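Local coordinates for protein CRISPR-associated endonuclease Cas1 (Thermotoga maritima, PDB 4XTK) that probably acts as a metal-dependent double-stranded DNA endonuclease in CRISPR adaptive immunity, working as a homodimer that assembles with Cas2, at residues L248-T253 and S276-N281. Numbering follows the deposited sequence.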
loop_
_atom_site.group_PDB
_atom_site.type_symbol
_atom_site.label_atom_id
_atom_site.label_comp_id
_atom_site.label_asym_id
_atom_site.label_seq_id
_atom_site.Cartn_x
_atom_site.Cartn_y
_atom_site.Cartn_z
ATOM N N LEU E 248 13.633 31.165 12.830
ATOM C CA LEU E 248 13.839 32.555 13.222
ATOM C C LEU E 248 13.259 32.832 14.610
ATOM O O LEU E 248 13.943 33.353 15.492
ATOM C CB LEU E 248 13.208 33.503 12.197
ATOM C CG LEU E 248 13.906 33.701 10.848
ATOM C CD1 LEU E 248 13.098 34.644 9.966
ATOM C CD2 LEU E 248 15.322 34.218 11.034
ATOM N N ASN E 249 11.992 32.478 14.794
ATOM C CA ASN E 249 11.304 32.750 16.047
ATOM C C ASN E 249 12.007 32.126 17.244
ATOM O O ASN E 249 12.159 32.766 18.281
ATOM C CB ASN E 249 9.858 32.255 15.975
ATOM C CG ASN E 249 8.994 33.119 15.081
ATOM O OD1 ASN E 249 9.468 34.095 14.496
ATOM N ND2 ASN E 249 7.722 32.760 14.960
ATOM N N LEU E 250 12.457 30.888 17.092
ATOM C CA LEU E 250 13.056 30.179 18.216
ATOM C C LEU E 250 14.463 30.685 18.578
ATOM O O LEU E 250 14.788 30.795 19.763
ATOM C CB LEU E 250 13.080 28.677 17.923
ATOM C CG LEU E 250 11.689 28.030 17.996
ATOM C CD1 LEU E 250 11.742 26.545 17.665
ATOM C CD2 LEU E 250 11.047 28.252 19.362
ATOM N N VAL E 251 15.294 31.004 17.583
ATOM C CA VAL E 251 16.656 31.453 17.881
ATOM C C VAL E 251 16.702 32.914 18.302
ATOM O O VAL E 251 17.571 33.304 19.078
ATOM C CB VAL E 251 17.634 31.261 16.685
ATOM C CG1 VAL E 251 17.679 29.806 16.266
ATOM C CG2 VAL E 251 17.281 32.174 15.511
ATOM N N ASN E 252 15.777 33.720 17.790
ATOM C CA ASN E 252 15.728 35.132 18.149
ATOM C C ASN E 252 15.087 35.372 19.515
ATOM O O ASN E 252 15.342 36.399 20.143
ATOM C CB ASN E 252 14.985 35.941 17.079
ATOM C CG ASN E 252 15.863 36.285 15.881
ATOM O OD1 ASN E 252 17.092 36.209 15.948
ATOM N ND2 ASN E 252 15.231 36.682 14.784
ATOM N N THR E 253 14.245 34.451 19.978
ATOM C CA THR E 253 13.671 34.595 21.317
ATOM C C THR E 253 14.473 33.797 22.336
ATOM O O THR E 253 14.130 33.760 23.515
ATOM C CB THR E 253 12.195 34.149 21.381
ATOM O OG1 THR E 253 12.087 32.755 21.071
ATOM C CG2 THR E 253 11.339 34.970 20.426
ATOM N N SER E 276 12.341 18.335 21.849
ATOM C CA SER E 276 10.966 18.413 22.330
ATOM C C SER E 276 10.412 19.821 22.144
ATOM O O SER E 276 9.308 19.990 21.618
ATOM C CB SER E 276 10.868 17.996 23.800
ATOM O OG SER E 276 11.644 18.841 24.623
ATOM N N LEU E 277 11.182 20.825 22.555
ATOM C CA LEU E 277 10.761 22.210 22.381
ATOM C C LEU E 277 10.478 22.513 20.910
ATOM O O LEU E 277 9.490 23.171 20.582
ATOM C CB LEU E 277 11.817 23.172 22.921
ATOM C CG LEU E 277 11.405 24.649 22.934
ATOM C CD1 LEU E 277 11.762 25.291 24.266
ATOM C CD2 LEU E 277 12.043 25.415 21.785
ATOM N N PHE E 278 11.339 22.023 20.025
ATOM C CA PHE E 278 11.157 22.272 18.608
ATOM C C PHE E 278 9.905 21.565 18.081
ATOM O O PHE E 278 9.126 22.140 17.318
ATOM C CB PHE E 278 12.392 21.831 17.815
ATOM C CG PHE E 278 12.414 22.350 16.410
ATOM C CD1 PHE E 278 11.669 21.739 15.422
ATOM C CD2 PHE E 278 13.149 23.473 16.088
ATOM C CE1 PHE E 278 11.670 22.225 14.142
ATOM C CE2 PHE E 278 13.156 23.965 14.803
ATOM C CZ PHE E 278 12.416 23.340 13.829
ATOM N N VAL E 279 9.722 20.316 18.494
ATOM C CA VAL E 279 8.619 19.500 18.006
ATOM C C VAL E 279 7.265 20.070 18.442
ATOM O O VAL E 279 6.339 20.172 17.636
ATOM C CB VAL E 279 8.770 18.036 18.480
ATOM C CG1 VAL E 279 7.469 17.270 18.316
ATOM C CG2 VAL E 279 9.896 17.354 17.716
ATOM N N LYS E 280 7.162 20.456 19.711
ATOM C CA LYS E 280 5.944 21.080 20.222
ATOM C C LYS E 280 5.601 22.361 19.468
ATOM O O LYS E 280 4.458 22.559 19.061
ATOM C CB LYS E 280 6.068 21.383 21.721
ATOM C CG LYS E 280 6.050 20.154 22.617
ATOM C CD LYS E 280 6.192 20.543 24.078
ATOM C CE LYS E 280 5.611 19.492 25.015
ATOM N NZ LYS E 280 6.516 18.318 25.165
ATOM N N ASN E 281 6.592 23.230 19.295
ATOM C CA ASN E 281 6.399 24.467 18.548
ATOM C C ASN E 281 6.038 24.192 17.101
ATOM O O ASN E 281 5.210 24.893 16.516
ATOM C CB ASN E 281 7.655 25.336 18.605
ATOM C CG ASN E 281 7.813 26.038 19.927
ATOM O OD1 ASN E 281 7.287 27.132 20.124
ATOM N ND2 ASN E 281 8.535 25.414 20.846
#
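Leu-250 carries the whole contact from its side, its two methyls reaching between Leu-277, Phe-278 and Asn-281 of the facing helix. The apolar part is made by both methyls. CD1 of Leu-250 approaches the Phe-278 ring obliquely, 3.7 Å from CD2 and a little farther from CE2. The other methyl, Leu-250 CD2, meets Leu-277 CD2 at 3.9 Å, the two leucine side chains running past each other in opposite senses. With CG of Phe-278 anti to the backbone N (chi1 -166°), its ring swings nearer to Leu-250 than its CB direction alone would bring it.

Asn-281 presents the flat face of its side-chain amide. Leu-250 CD2 lies 4.0 Å from Asn-281 CG, nearly as close to both OD1 and ND2, so the methyl rests over the flat amide. Asn-281 ND2 points back to Leu-277 O, but at a modelled separation too short to be trusted at this resolution.

The end of helix 230-252 is tied locally: Thr-253 OG1 and N reach Asn-249 O from opposite faces of its carbonyl plane.

The short helical segments 248-252 and 276-281 run roughly antiparallel (139°), their axes 11.7 Å apart at closest, and at this wide spacing meet only through side-chain ends. Away from the probable manganese-binding residues, Phe-278 continues inward onto Leu-192, Phe-195 and Leu-199 of helix 188-208, while Ile-256 in the connecting loop packs on Leu-277.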